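Local coordinates for type II secretion pathway related protein (PDB 3SOL), which probably acts as the pilotin of a type II secretion system, a small lipoprotein that would guide secretin subunits to the outer membrane, at residues 5-10 / 54-59; 12-17 / 34-39. All coordinates share one frame; numbering follows the deposited sequence.

Contact 1 (5-10 / 54-59)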
# COMPACT_ATOMS: atom_id res chain seq x y z
N GLU A 5 14.08 3.53 -4.73
CA GLU A 5 13.24 4.39 -3.90
C GLU A 5 11.80 4.46 -4.42
O GLU A 5 10.89 4.67 -3.65
CB GLU A 5 13.82 5.80 -3.81
CG GLU A 5 15.20 5.87 -3.13
CD GLU A 5 15.17 5.51 -1.65
OE1 GLU A 5 14.12 5.70 -0.98
OE2 GLU A 5 16.21 5.04 -1.14
N GLN A 6 11.62 4.30 -5.73
CA GLN A 6 10.29 4.29 -6.32
C GLN A 6 9.56 3.01 -5.90
O GLN A 6 8.37 3.04 -5.57
CB GLN A 6 10.36 4.38 -7.85
CG GLN A 6 10.89 5.71 -8.40
CD GLN A 6 12.37 5.94 -8.15
OE1 GLN A 6 13.17 5.00 -8.15
NE2 GLN A 6 12.75 7.19 -7.92
N LEU A 7 10.30 1.90 -5.90
CA LEU A 7 9.79 0.60 -5.44
C LEU A 7 9.49 0.65 -3.94
O LEU A 7 8.44 0.17 -3.50
CB LEU A 7 10.81 -0.51 -5.73
CG LEU A 7 10.47 -1.94 -5.27
CD1 LEU A 7 9.07 -2.35 -5.71
CD2 LEU A 7 11.48 -2.92 -5.80
N GLU A 8 10.43 1.21 -3.17
CA GLU A 8 10.23 1.41 -1.72
C GLU A 8 8.96 2.21 -1.44
O GLU A 8 8.16 1.83 -0.57
CB GLU A 8 11.45 2.11 -1.11
CG GLU A 8 11.51 2.02 0.42
CD GLU A 8 12.04 0.66 0.92
OE1 GLU A 8 13.19 0.29 0.57
OE2 GLU A 8 11.30 -0.02 1.69
N GLN A 9 8.78 3.31 -2.16
CA GLN A 9 7.57 4.14 -2.07
C GLN A 9 6.31 3.35 -2.40
O GLN A 9 5.41 3.24 -1.58
CB GLN A 9 7.69 5.35 -3.01
CG GLN A 9 6.35 6.05 -3.35
CD GLN A 9 6.53 7.48 -3.88
OE1 GLN A 9 7.56 7.81 -4.47
NE2 GLN A 9 5.52 8.32 -3.66
N MET A 10 6.24 2.81 -3.61
CA MET A 10 5.06 2.06 -4.04
C MET A 10 4.75 0.90 -3.11
O MET A 10 3.61 0.70 -2.76
CB MET A 10 5.23 1.52 -5.47
CG MET A 10 5.18 2.58 -6.59
SD MET A 10 3.76 3.72 -6.53
CE MET A 10 2.45 2.60 -6.06
N GLU A 54 4.84 -7.82 -9.44
CA GLU A 54 5.48 -8.82 -8.56
C GLU A 54 6.55 -8.20 -7.65
O GLU A 54 6.65 -8.58 -6.49
CB GLU A 54 6.07 -9.99 -9.35
CG GLU A 54 7.27 -9.64 -10.18
CD GLU A 54 7.62 -10.75 -11.16
OE1 GLU A 54 7.82 -11.90 -10.70
OE2 GLU A 54 7.70 -10.47 -12.38
N ASP A 55 7.35 -7.27 -8.17
CA ASP A 55 8.35 -6.54 -7.35
C ASP A 55 7.65 -5.80 -6.22
O ASP A 55 8.04 -5.91 -5.04
CB ASP A 55 9.15 -5.53 -8.20
CG ASP A 55 10.24 -6.17 -9.06
OD1 ASP A 55 10.32 -7.42 -9.12
OD2 ASP A 55 11.01 -5.41 -9.69
N ILE A 56 6.61 -5.05 -6.57
CA ILE A 56 5.84 -4.27 -5.58
C ILE A 56 5.21 -5.19 -4.54
O ILE A 56 5.25 -4.90 -3.33
CB ILE A 56 4.73 -3.40 -6.26
CG1 ILE A 56 5.35 -2.31 -7.15
CG2 ILE A 56 3.80 -2.76 -5.20
CD1 ILE A 56 4.43 -1.78 -8.25
N ARG A 57 4.63 -6.30 -5.00
CA ARG A 57 3.97 -7.27 -4.13
C ARG A 57 4.96 -7.91 -3.15
O ARG A 57 4.69 -7.97 -1.94
CB ARG A 57 3.25 -8.35 -4.95
CG ARG A 57 2.37 -9.30 -4.12
CD ARG A 57 2.11 -10.63 -4.84
NE ARG A 57 3.34 -11.42 -4.97
CZ ARG A 57 3.84 -11.91 -6.11
NH1 ARG A 57 3.23 -11.73 -7.29
NH2 ARG A 57 4.98 -12.60 -6.08
N LYS A 58 6.12 -8.37 -3.65
CA LYS A 58 7.10 -9.07 -2.80
C LYS A 58 7.66 -8.16 -1.70
O LYS A 58 7.71 -8.54 -0.52
CB LYS A 58 8.23 -9.65 -3.65
CG LYS A 58 7.81 -10.88 -4.45
CD LYS A 58 8.89 -11.34 -5.42
CE LYS A 58 8.32 -12.33 -6.44
NZ LYS A 58 9.36 -12.92 -7.36
N HIS A 59 8.04 -6.94 -2.08
CA HIS A 59 8.56 -5.98 -1.11
C HIS A 59 7.47 -5.57 -0.12
O HIS A 59 7.74 -5.40 1.06
CB HIS A 59 9.12 -4.73 -1.81
CG HIS A 59 10.05 -3.92 -0.95
ND1 HIS A 59 11.20 -4.45 -0.40
CD2 HIS A 59 10.01 -2.62 -0.56
CE1 HIS A 59 11.82 -3.52 0.31
NE2 HIS A 59 11.13 -2.40 0.22
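His59 and Glu8 make the polar link between the helical segments 5-10 and 54-59. The ring donates from NE2 to Glu8 OE2 over 2.8 Å, with an N-H...O angle of 162°. On the imidazole side the bond is regular, because OE2 sits at the ring edge and close to its plane. On the carboxylate side it is not: the donor stands well above the carboxylate plane, which is turned 71° from the ring. Glu8 OE1 is also near NE2 but at a poor angle, so only OE2 accepts from NE2. Although the CB of Glu8 leaves its helix away from 54-59, CG lies anti to the backbone N (chi1 -164°) and the chain bends at chi2, bringing the carboxylate back to the histidine.

The two segments cross obliquely with axes 9.2 Å apart, a helix-helix packing inside the all-helical pilotin domain of the PulS/OutS family. Leu7 fills the middle of this crossing. With its CG anti to the backbone N, CD1 is placed over the turn at Asp55 and Ile56, 3.8 Å from Ile56 N and 4.0 Å from Asp55 CB. The same methyl lies 4.0 Å from Ile56 CG1, which also meets Met10 CB at 4.2 Å. Leu51, from the loop preceding helix 53-69, packs on both Leu7 and Met10.

Contact 2 (12-17 / 34-39)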
# COMPACT_ATOMS: atom_id res chain seq x y z
N SER A 12 5.48 0.56 0.04
CA SER A 12 5.00 1.09 1.32
C SER A 12 3.53 1.47 1.29
O SER A 12 2.78 1.18 2.24
CB SER A 12 5.85 2.29 1.73
OG SER A 12 7.19 1.88 1.92
N ILE A 13 3.12 2.11 0.20
CA ILE A 13 1.72 2.44 -0.01
C ILE A 13 0.84 1.19 -0.07
O ILE A 13 -0.23 1.13 0.56
CB ILE A 13 1.53 3.28 -1.29
CG1 ILE A 13 2.13 4.68 -1.08
CG2 ILE A 13 0.07 3.38 -1.63
CD1 ILE A 13 2.51 5.40 -2.36
N VAL A 14 1.28 0.19 -0.83
CA VAL A 14 0.54 -1.08 -0.95
C VAL A 14 0.46 -1.85 0.38
O VAL A 14 -0.60 -2.37 0.74
CB VAL A 14 1.11 -1.93 -2.11
CG1 VAL A 14 0.58 -3.37 -2.07
CG2 VAL A 14 0.78 -1.27 -3.46
N SER A 15 1.56 -1.90 1.14
CA SER A 15 1.56 -2.62 2.44
C SER A 15 0.69 -1.93 3.47
O SER A 15 0.01 -2.58 4.25
CB SER A 15 2.97 -2.77 3.01
OG SER A 15 3.53 -1.48 3.17
N ALA A 16 0.71 -0.60 3.48
CA ALA A 16 -0.14 0.19 4.38
C ALA A 16 -1.62 -0.03 4.05
O ALA A 16 -2.47 -0.10 4.94
CB ALA A 16 0.24 1.69 4.27
N THR A 17 -1.93 -0.16 2.76
CA THR A 17 -3.29 -0.39 2.31
C THR A 17 -3.74 -1.79 2.74
O THR A 17 -4.87 -1.98 3.21
CB THR A 17 -3.40 -0.19 0.77
OG1 THR A 17 -2.95 1.16 0.45
CG2 THR A 17 -4.80 -0.35 0.32
N SER A 34 -6.51 -5.48 -7.54
CA SER A 34 -6.90 -4.13 -7.95
C SER A 34 -5.88 -3.08 -7.48
O SER A 34 -5.50 -2.20 -8.25
CB SER A 34 -8.29 -3.79 -7.43
OG SER A 34 -9.25 -4.56 -8.13
N ILE A 35 -5.45 -3.21 -6.24
CA ILE A 35 -4.47 -2.28 -5.65
C ILE A 35 -3.16 -2.32 -6.43
O ILE A 35 -2.59 -1.28 -6.77
CB ILE A 35 -4.21 -2.62 -4.15
CG1 ILE A 35 -5.49 -2.37 -3.33
CG2 ILE A 35 -3.03 -1.80 -3.59
CD1 ILE A 35 -5.50 -3.03 -1.94
N LEU A 36 -2.71 -3.52 -6.74
CA LEU A 36 -1.47 -3.68 -7.53
C LEU A 36 -1.61 -3.12 -8.95
O LEU A 36 -0.67 -2.49 -9.45
CB LEU A 36 -1.03 -5.15 -7.53
CG LEU A 36 -0.45 -5.63 -6.20
CD1 LEU A 36 -0.29 -7.14 -6.19
CD2 LEU A 36 0.90 -4.95 -5.95
N ASN A 37 -2.77 -3.32 -9.57
CA ASN A 37 -3.05 -2.76 -10.91
C ASN A 37 -2.96 -1.25 -10.89
O ASN A 37 -2.42 -0.64 -11.81
CB ASN A 37 -4.46 -3.13 -11.41
CG ASN A 37 -4.61 -4.60 -11.77
OD1 ASN A 37 -3.62 -5.33 -11.90
ND2 ASN A 37 -5.86 -5.05 -11.92
N VAL A 38 -3.53 -0.65 -9.85
CA VAL A 38 -3.54 0.80 -9.68
C VAL A 38 -2.13 1.32 -9.39
O VAL A 38 -1.73 2.35 -9.93
CB VAL A 38 -4.53 1.22 -8.58
CG1 VAL A 38 -4.39 2.71 -8.27
CG2 VAL A 38 -5.96 0.89 -9.01
N ALA A 39 -1.38 0.60 -8.57
CA ALA A 39 0.04 0.93 -8.33
C ALA A 39 0.86 0.85 -9.62
O ALA A 39 1.73 1.69 -9.85
CB ALA A 39 0.63 0.01 -7.27
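Val14 and Thr17, one helical turn apart, both pack on Ile35. The CG2 methyl of Val14 meets Ile35 CG2 at 3.8 Å and, next to it, Ala39 CB at 4.0 Å; Val14 CG1, the other branch, comes to Leu36 CD2 at 4.2 Å. Thr17 and Ile35 reach for each other tip to tip, Thr17 CG2 lying 3.6 Å from Ile35 CD1. Every side chain in this first shell is buried, and no hydrogen bond crosses between the segments.

The rotation of Thr17 is set from within its own helix. Its OG1, anti to the carbonyl carbon (chi1 -58°), donates to Ile13 O at 2.7 Å, tilted 31° from the carbonyl plane, while Thr17 N binds the same oxygen from the opposite face. The hydroxyl is thereby satisfied inside the core and CG2 is left directed at Ile35. An alanine at Thr17 would lack both branches, and is likely to leave Ile35 CD1 without its methyl partner and Ile13 O with one donor fewer.

Further out, Leu92 of helix 86-93 touches both Thr17 and Ile35, and Ser60 of helix 53-69 lies against Val14. The axes of 12-17 and 34-39 run 10.6 Å apart at 158°, the near-antiparallel packing of two successive helices in the core of an all-helical domain.

Overall arrangement
Both contacts use helix 5-23: segment 5-10 meets 54-59 and segment 12-17 meets 34-39, with overlap, since Val14 also reaches helix 53-69 and Met10 helix 32-45. Contact 2 is nested in sequence within the loop that contact 1 closes. Their centres lie 9 Å apart, and apolar groups join them directly: Ile56 CG2 touches Val14 CG2 at 3.8 Å and Leu36 CD2 at 3.7 Å, while Met10 CE reaches Ala39 CB at 3.4 Å. The three helices thus pack mutually, with Ile56 touching both of the others. The two contacts differ in depth: contact 2, 4 Å from the chain centre, is wholly buried, whereas contact 1, at 9 Å, is partly buried.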